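PDB 6FXO: bifunctional autolysin from Staphylococcus aureus subsp. aureus Mu50, which probably hydrolyses cell-wall peptidoglycan, its family 73 N-acetylglucosaminidase activity cutting the glycan strands and its amidase activity completing the bifunctional enzyme. Local coordinates for residues K142-A150 and I161-V172; I20-Q31 and P205-V214. One frame throughout, in Å; residues are numbered along the deposited sequence.

Interaction 1: K142-A150 and I161-V172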
# COMPACT_ATOMS: atom_id res chain seq x y z
N LYS A 142 -18.26 22.13 7.45
CA LYS A 142 -16.97 21.51 7.22
C LYS A 142 -16.66 20.83 5.90
O LYS A 142 -17.47 20.10 5.34
CB LYS A 142 -16.82 20.41 8.30
CG LYS A 142 -18.17 19.80 8.81
CD LYS A 142 -18.64 18.49 8.08
CE LYS A 142 -19.85 17.79 8.71
NZ LYS A 142 -20.34 16.57 7.95
N TYR A 143 -15.41 21.05 5.46
CA TYR A 143 -14.83 20.51 4.23
C TYR A 143 -13.96 19.31 4.77
O TYR A 143 -13.57 19.36 5.92
CB TYR A 143 -14.09 21.67 3.50
CG TYR A 143 -15.03 22.79 3.03
CD1 TYR A 143 -15.52 23.75 3.91
CD2 TYR A 143 -15.43 22.88 1.70
CE1 TYR A 143 -16.37 24.76 3.49
CE2 TYR A 143 -16.29 23.88 1.26
CZ TYR A 143 -16.76 24.83 2.16
OH TYR A 143 -17.62 25.82 1.74
N HIS A 144 -13.67 18.25 3.96
CA HIS A 144 -12.89 17.05 4.36
C HIS A 144 -11.61 16.58 3.62
O HIS A 144 -11.36 16.99 2.49
CB HIS A 144 -13.88 15.87 4.33
CG HIS A 144 -15.08 16.07 5.18
ND1 HIS A 144 -15.19 15.49 6.44
CD2 HIS A 144 -16.22 16.77 4.97
CE1 HIS A 144 -16.36 15.86 6.95
NE2 HIS A 144 -16.99 16.62 6.10
N ASN A 145 -10.83 15.67 4.26
CA ASN A 145 -9.60 15.17 3.66
C ASN A 145 -9.28 13.81 4.16
O ASN A 145 -8.70 13.68 5.25
CB ASN A 145 -8.45 16.00 4.08
CG ASN A 145 -7.50 16.19 2.97
OD1 ASN A 145 -7.00 15.23 2.36
ND2 ASN A 145 -7.16 17.39 2.72
N VAL A 146 -9.64 12.78 3.42
CA VAL A 146 -9.28 11.49 3.98
C VAL A 146 -7.91 10.96 3.54
O VAL A 146 -7.51 9.86 3.94
CB VAL A 146 -10.42 10.49 3.71
CG1 VAL A 146 -11.73 11.01 4.28
CG2 VAL A 146 -10.56 10.22 2.22
N PHE A 147 -7.17 11.72 2.74
CA PHE A 147 -5.86 11.26 2.28
C PHE A 147 -4.57 12.05 2.64
O PHE A 147 -3.52 11.75 2.08
CB PHE A 147 -5.88 10.99 0.77
CG PHE A 147 -6.49 9.66 0.39
CD1 PHE A 147 -7.76 9.59 -0.13
CD2 PHE A 147 -5.78 8.48 0.59
CE1 PHE A 147 -8.32 8.36 -0.46
CE2 PHE A 147 -6.35 7.27 0.26
CZ PHE A 147 -7.62 7.20 -0.26
N GLY A 148 -4.65 13.04 3.52
CA GLY A 148 -3.49 13.81 3.90
C GLY A 148 -3.03 14.66 2.74
O GLY A 148 -1.87 15.05 2.75
N ILE A 149 -3.94 14.99 1.77
CA ILE A 149 -3.48 15.82 0.65
C ILE A 149 -2.94 17.16 1.11
O ILE A 149 -3.58 17.85 1.91
CB ILE A 149 -4.66 16.03 -0.34
CG1 ILE A 149 -5.31 14.70 -0.72
CG2 ILE A 149 -4.17 16.78 -1.58
CD1 ILE A 149 -4.39 13.72 -1.42
N ALA A 150 -1.76 17.53 0.56
CA ALA A 150 -1.09 18.79 0.88
C ALA A 150 -0.97 19.02 2.39
O ALA A 150 -1.05 20.16 2.85
CB ALA A 150 -1.82 19.95 0.21
N ILE A 161 -7.14 21.65 5.20
CA ILE A 161 -8.56 21.98 5.20
C ILE A 161 -8.83 22.88 4.01
O ILE A 161 -9.89 22.85 3.39
CB ILE A 161 -8.94 22.65 6.54
CG1 ILE A 161 -9.02 21.60 7.67
CG2 ILE A 161 -10.24 23.44 6.42
CD1 ILE A 161 -10.15 20.58 7.51
N LYS A 162 -7.82 23.69 3.72
CA LYS A 162 -7.74 24.67 2.65
C LYS A 162 -7.80 24.06 1.26
O LYS A 162 -8.35 24.66 0.34
CB LYS A 162 -6.41 25.44 2.80
CG LYS A 162 -6.38 26.89 2.36
CD LYS A 162 -4.95 27.43 2.52
CE LYS A 162 -4.75 28.86 2.10
NZ LYS A 162 -3.33 29.29 2.25
N TYR A 163 -7.23 22.86 1.13
CA TYR A 163 -7.21 22.17 -0.15
C TYR A 163 -8.56 21.57 -0.37
O TYR A 163 -9.14 21.67 -1.45
CB TYR A 163 -6.14 21.08 -0.13
CG TYR A 163 -5.75 20.60 -1.51
CD1 TYR A 163 -4.54 20.95 -2.07
CD2 TYR A 163 -6.59 19.77 -2.24
CE1 TYR A 163 -4.16 20.49 -3.32
CE2 TYR A 163 -6.23 19.31 -3.50
CZ TYR A 163 -5.01 19.67 -4.04
OH TYR A 163 -4.65 19.21 -5.28
N ALA A 164 -9.05 20.95 0.68
CA ALA A 164 -10.35 20.31 0.66
C ALA A 164 -11.43 21.33 0.43
O ALA A 164 -12.42 21.03 -0.22
CB ALA A 164 -10.59 19.60 1.97
N LYS A 165 -11.24 22.55 0.97
CA LYS A 165 -12.27 23.55 0.74
C LYS A 165 -12.28 23.96 -0.72
O LYS A 165 -13.34 24.18 -1.30
CB LYS A 165 -12.00 24.79 1.63
CG LYS A 165 -13.24 25.64 1.96
CD LYS A 165 -12.92 27.14 2.00
CE LYS A 165 -13.97 28.00 2.69
NZ LYS A 165 -13.50 28.50 4.02
N GLN A 166 -11.08 24.06 -1.31
CA GLN A 166 -10.91 24.44 -2.70
C GLN A 166 -11.47 23.53 -3.78
O GLN A 166 -11.87 24.00 -4.84
CB GLN A 166 -9.40 24.66 -3.01
CG GLN A 166 -8.84 26.10 -2.98
CD GLN A 166 -9.01 26.92 -4.26
OE1 GLN A 166 -8.36 26.68 -5.28
NE2 GLN A 166 -9.86 27.95 -4.19
N ALA A 167 -11.49 22.21 -3.51
CA ALA A 167 -11.99 21.23 -4.44
C ALA A 167 -13.40 20.78 -4.16
O ALA A 167 -13.83 19.77 -4.72
CB ALA A 167 -11.07 20.02 -4.45
N GLY A 168 -14.10 21.48 -3.28
CA GLY A 168 -15.46 21.08 -2.97
C GLY A 168 -15.63 19.83 -2.13
O GLY A 168 -16.72 19.26 -2.17
N TRP A 169 -14.60 19.38 -1.36
CA TRP A 169 -14.79 18.18 -0.55
C TRP A 169 -15.55 18.49 0.72
O TRP A 169 -15.08 18.31 1.83
CB TRP A 169 -13.44 17.47 -0.25
CG TRP A 169 -12.51 17.19 -1.44
CD1 TRP A 169 -12.84 16.98 -2.76
CD2 TRP A 169 -11.08 17.05 -1.38
NE1 TRP A 169 -11.72 16.74 -3.50
CE2 TRP A 169 -10.62 16.76 -2.68
CE3 TRP A 169 -10.14 17.13 -0.35
CZ2 TRP A 169 -9.27 16.56 -2.97
CZ3 TRP A 169 -8.81 16.94 -0.64
CH2 TRP A 169 -8.39 16.66 -1.93
N ASP A 170 -16.77 18.95 0.51
CA ASP A 170 -17.73 19.33 1.55
C ASP A 170 -18.41 18.14 2.22
O ASP A 170 -19.08 18.29 3.24
CB ASP A 170 -18.79 20.31 0.98
CG ASP A 170 -19.57 19.80 -0.22
OD1 ASP A 170 -19.16 20.09 -1.37
OD2 ASP A 170 -20.60 19.12 -0.02
N THR A 171 -18.22 16.94 1.64
CA THR A 171 -18.82 15.74 2.20
C THR A 171 -17.82 14.60 2.13
O THR A 171 -16.89 14.64 1.32
CB THR A 171 -20.08 15.36 1.40
OG1 THR A 171 -20.80 16.55 1.09
CG2 THR A 171 -20.98 14.41 2.16
N VAL A 172 -18.01 13.57 2.96
CA VAL A 172 -17.09 12.44 2.96
C VAL A 172 -16.96 11.61 1.68
O VAL A 172 -15.85 11.19 1.36
CB VAL A 172 -17.40 11.54 4.18
CG1 VAL A 172 -16.31 10.49 4.36
CG2 VAL A 172 -17.55 12.38 5.44
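Tyr143 and Asp170 bring the two backbones together, their CA atoms 4.1 Å apart, and beside them His144 N donates to Trp169 O (N to O 2.6 Å, N-H...O 158°), the one hydrogen bond that links 142-150 to 161-172. The same oxygen receives a CA-H...O contact from Tyr143 CA. The Tyr143 ring lies against the aliphatic part of Lys165: Lys165 CG sits 3.3 Å from the centroid of the Tyr143 ring and almost exactly on its normal, a CH-pi contact. With chi1 at -155°, Lys165 CG is anti to the backbone N, which carries the methylene over the phenol. After helix 158-166, Ala167 leaves helical geometry, Gly168 follows with positive phi, and an inverse gamma turn is centred on Trp169; the preceding loop of the lysozyme-clan domain folds back along that end. The His144 ring packs on Val172, whose CG2 covers one face off-centre, while Trp169 O and Asp170 O stand at the ring edge and Ala125 O is hydrogen-bonded to ND1. Farther along, Ile149 reaches two aromatic groups with different branches: Ile149 CG2 stands over the centre of the Tyr163 ring, 3.8 Å from its centroid, and Ile149 CG1 meets Trp169 CH2 at the same distance. The amide of Asn145, turned 85° from the indole plane, brings ND2 to the indole edge; ND2 also bonds weakly to Gly160 O, and OD1 accepts from Ile149 N.

Interaction 2: I20-Q31 and P205-V214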
# COMPACT_ATOMS: atom_id res chain seq x y z
N ILE A 20 23.40 -6.98 -4.65
CA ILE A 20 23.23 -5.66 -5.25
C ILE A 20 22.61 -4.68 -4.23
O ILE A 20 22.95 -3.50 -4.23
CB ILE A 20 22.36 -5.75 -6.54
CG1 ILE A 20 23.08 -6.59 -7.61
CG2 ILE A 20 22.05 -4.35 -7.07
CD1 ILE A 20 22.19 -6.97 -8.79
N GLN A 21 21.70 -5.18 -3.35
CA GLN A 21 21.10 -4.30 -2.34
C GLN A 21 22.08 -3.78 -1.35
O GLN A 21 21.98 -2.66 -0.84
CB GLN A 21 19.98 -5.05 -1.57
CG GLN A 21 18.68 -4.28 -1.31
CD GLN A 21 17.91 -4.07 -2.59
OE1 GLN A 21 17.38 -3.00 -2.88
NE2 GLN A 21 17.97 -5.11 -3.43
N ALA A 22 23.02 -4.63 -1.02
CA ALA A 22 24.07 -4.31 -0.09
C ALA A 22 24.98 -3.17 -0.61
O ALA A 22 25.52 -2.44 0.23
CB ALA A 22 24.90 -5.55 0.22
N GLY A 23 25.16 -3.01 -1.99
CA GLY A 23 26.01 -1.94 -2.47
C GLY A 23 25.33 -0.60 -2.60
O GLY A 23 25.97 0.37 -2.99
N LEU A 24 24.02 -0.52 -2.27
CA LEU A 24 23.35 0.76 -2.40
C LEU A 24 23.85 1.83 -1.45
O LEU A 24 24.14 1.54 -0.29
CB LEU A 24 21.83 0.61 -2.25
CG LEU A 24 21.23 -0.58 -2.97
CD1 LEU A 24 19.73 -0.56 -2.81
CD2 LEU A 24 21.61 -0.57 -4.44
N GLN A 25 23.94 3.08 -1.94
CA GLN A 25 24.41 4.12 -1.05
C GLN A 25 23.44 4.32 0.09
O GLN A 25 23.84 4.72 1.18
CB GLN A 25 24.67 5.45 -1.79
CG GLN A 25 23.80 5.68 -3.00
CD GLN A 25 23.98 7.09 -3.49
OE1 GLN A 25 24.84 7.39 -4.32
NE2 GLN A 25 23.17 7.99 -2.96
N TYR A 26 22.15 4.07 -0.18
CA TYR A 26 21.12 4.20 0.82
C TYR A 26 20.99 2.81 1.36
O TYR A 26 20.15 2.01 0.97
CB TYR A 26 19.83 4.79 0.24
CG TYR A 26 19.83 6.28 0.48
CD1 TYR A 26 18.95 6.85 1.39
CD2 TYR A 26 20.74 7.10 -0.15
CE1 TYR A 26 18.99 8.21 1.67
CE2 TYR A 26 20.79 8.46 0.12
CZ TYR A 26 19.91 9.02 1.03
OH TYR A 26 19.96 10.36 1.30
N LYS A 27 21.87 2.55 2.30
CA LYS A 27 22.02 1.27 3.02
C LYS A 27 20.82 0.81 3.80
O LYS A 27 20.14 1.56 4.52
CB LYS A 27 23.22 1.37 4.01
CG LYS A 27 24.42 2.26 3.59
CD LYS A 27 24.26 3.81 3.80
CE LYS A 27 24.60 4.46 5.13
NZ LYS A 27 24.52 5.98 5.08
N PRO A 28 20.54 -0.47 3.59
CA PRO A 28 19.39 -1.13 4.28
C PRO A 28 19.41 -1.23 5.82
O PRO A 28 20.48 -1.51 6.37
CB PRO A 28 19.39 -2.54 3.68
CG PRO A 28 20.28 -2.46 2.44
CD PRO A 28 21.29 -1.43 2.76
N GLN A 29 18.23 -1.09 6.50
CA GLN A 29 18.11 -1.18 7.94
C GLN A 29 17.37 -2.43 8.45
O GLN A 29 16.59 -3.05 7.72
CB GLN A 29 17.48 0.13 8.50
CG GLN A 29 18.09 1.47 8.03
CD GLN A 29 19.58 1.64 8.31
OE1 GLN A 29 20.02 2.30 9.25
NE2 GLN A 29 20.34 0.94 7.48
N VAL A 30 17.65 -2.80 9.71
CA VAL A 30 17.03 -3.95 10.33
C VAL A 30 16.71 -3.62 11.77
O VAL A 30 17.59 -3.39 12.59
CB VAL A 30 17.87 -5.25 10.18
CG1 VAL A 30 19.25 -5.10 10.82
CG2 VAL A 30 17.12 -6.44 10.77
N GLN A 31 15.40 -3.55 12.05
CA GLN A 31 14.81 -3.25 13.34
C GLN A 31 14.86 -4.53 14.14
O GLN A 31 13.82 -5.18 14.24
CB GLN A 31 13.32 -2.89 13.19
CG GLN A 31 12.96 -1.44 12.97
CD GLN A 31 11.49 -1.19 13.25
OE1 GLN A 31 11.12 -0.69 14.32
NE2 GLN A 31 10.60 -1.56 12.32
N PRO A 205 16.79 -2.84 -10.14
CA PRO A 205 17.21 -2.94 -8.74
C PRO A 205 18.07 -1.80 -8.25
O PRO A 205 18.95 -1.29 -8.95
CB PRO A 205 18.06 -4.21 -8.70
CG PRO A 205 17.47 -5.09 -9.77
CD PRO A 205 17.05 -4.11 -10.89
N GLY A 206 17.80 -1.40 -7.02
CA GLY A 206 18.52 -0.33 -6.38
C GLY A 206 17.94 0.99 -6.82
O GLY A 206 18.41 2.03 -6.38
N THR A 207 16.88 0.94 -7.67
CA THR A 207 16.25 2.15 -8.17
C THR A 207 14.84 2.33 -7.70
O THR A 207 14.09 1.37 -7.53
CB THR A 207 16.37 2.19 -9.70
OG1 THR A 207 17.75 2.07 -10.05
CG2 THR A 207 15.80 3.47 -10.28
N HIS A 208 14.50 3.57 -7.45
CA HIS A 208 13.21 4.03 -6.98
C HIS A 208 12.57 3.25 -5.83
O HIS A 208 11.34 3.13 -5.74
CB HIS A 208 12.22 4.20 -8.15
CG HIS A 208 11.29 5.33 -7.90
ND1 HIS A 208 9.94 5.12 -7.69
CD2 HIS A 208 11.52 6.64 -7.66
CE1 HIS A 208 9.39 6.27 -7.32
NE2 HIS A 208 10.33 7.21 -7.29
N GLN A 209 13.40 2.69 -4.94
CA GLN A 209 12.86 1.94 -3.83
C GLN A 209 12.21 2.73 -2.70
O GLN A 209 12.68 3.79 -2.30
CB GLN A 209 13.89 0.95 -3.31
CG GLN A 209 14.53 0.18 -4.44
CD GLN A 209 15.54 -0.81 -3.91
OE1 GLN A 209 16.21 -0.58 -2.90
NE2 GLN A 209 15.68 -1.90 -4.58
N TYR A 210 11.12 2.18 -2.18
CA TYR A 210 10.39 2.81 -1.10
C TYR A 210 11.02 2.98 0.29
O TYR A 210 10.63 3.93 0.92
CB TYR A 210 9.03 2.12 -0.94
CG TYR A 210 7.92 3.03 -0.49
CD1 TYR A 210 7.68 3.25 0.86
CD2 TYR A 210 7.07 3.64 -1.40
CE1 TYR A 210 6.64 4.05 1.29
CE2 TYR A 210 6.02 4.45 -0.98
CZ TYR A 210 5.81 4.65 0.37
OH TYR A 210 4.79 5.45 0.83
N ALA A 211 11.95 2.11 0.79
CA ALA A 211 12.49 2.33 2.12
C ALA A 211 13.68 1.43 2.34
O ALA A 211 13.86 0.45 1.62
CB ALA A 211 11.43 2.05 3.17
N THR A 212 14.48 1.76 3.35
CA THR A 212 15.65 0.96 3.64
C THR A 212 15.38 -0.34 4.37
O THR A 212 16.12 -1.30 4.20
CB THR A 212 16.75 1.82 4.29
OG1 THR A 212 16.21 2.63 5.35
CG2 THR A 212 17.45 2.70 3.27
N ASP A 213 14.31 -0.37 5.17
CA ASP A 213 13.97 -1.59 5.92
C ASP A 213 13.72 -2.77 4.99
O ASP A 213 12.88 -2.69 4.11
CB ASP A 213 12.65 -1.33 6.63
CG ASP A 213 12.42 -2.13 7.88
OD1 ASP A 213 12.67 -3.36 7.85
OD2 ASP A 213 11.89 -1.55 8.84
N VAL A 214 14.35 -3.88 5.24
CA VAL A 214 14.24 -5.07 4.47
C VAL A 214 13.03 -5.79 4.69
O VAL A 214 12.71 -6.70 3.92
CB VAL A 214 15.48 -5.94 4.77
CG1 VAL A 214 16.77 -5.11 4.50
CG2 VAL A 214 15.44 -6.42 6.25
O HOH W 1 13.66 -5.09 9.95
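Gln21 and Gln209 meet amide to amide, their side chains arriving from opposite directions with the two planes only 12° apart. Gln209 NE2 donates to a lone pair of Gln21 OE1 (N to O 2.6 Å), with a bent N-H...O angle of 141°. The acceptors Gln21 OE1 and Gln209 OE1 also come within 2.7 Å, so the detail of this amide pair is doubtful; Gln209 NE2 has a further, weak bond to Trp200 O. Gln209 reaches across because its chain is extended beyond CG (chi2 -179°). The Leu24 side chain crosses that of Gln209 at about a right angle, Leu24 CD1 lying 3.5 Å from Gln209 OE1, and Leu24 CD2 rests on Gly206 CA. At the other end of the contact the backbones themselves join: Gln29 N donates to Thr212 O at 3.1 Å, and Val214 N returns a weak bond to Gln29 O. Beside these bonds Pro28 CB touches Val214 CG1 at 3.8 Å; between them and Leu24, Thr212 CG2 packs against Lys27 O. A water accepts from Gln31 N (3.1 Å) and donates to Asp213 OD1 (2.9 Å). In the next shell, Asp213 OD1 also caps Asp215 N at the approach to helix 216-231, and Arg199 of helix 195-200 holds Asp213 O. Gln21 packs on Arg199 and Trp200, so helix 14-22 is fitted against the same helix that supports 205-214 within the glucosaminidase family region. No salt bridge joins the segments; the backbone bond from Gln29 and the water-mediated link suggest a join made through neutral, directional hydrogen bonding.

Long and short closures along one chain are well illustrated here. From the N terminus, strand 4-9 leads into helix 14-22, whose last turn and the loop after it supply the first half of interaction 2. Its partner, 205-214, comes 174 residues later, so this contact closes a large loop containing most of the helices. Within that loop lies interaction 1, where 142-150 and 161-172 are separated by only 10 residues; the two closures are therefore nested and do not cross. Interaction 1 ties a loop to the end of helix 158-166, whereas interaction 2 joins the N-terminal region to the approach to helix 216-231. Their centres are 35 Å apart and they do not touch.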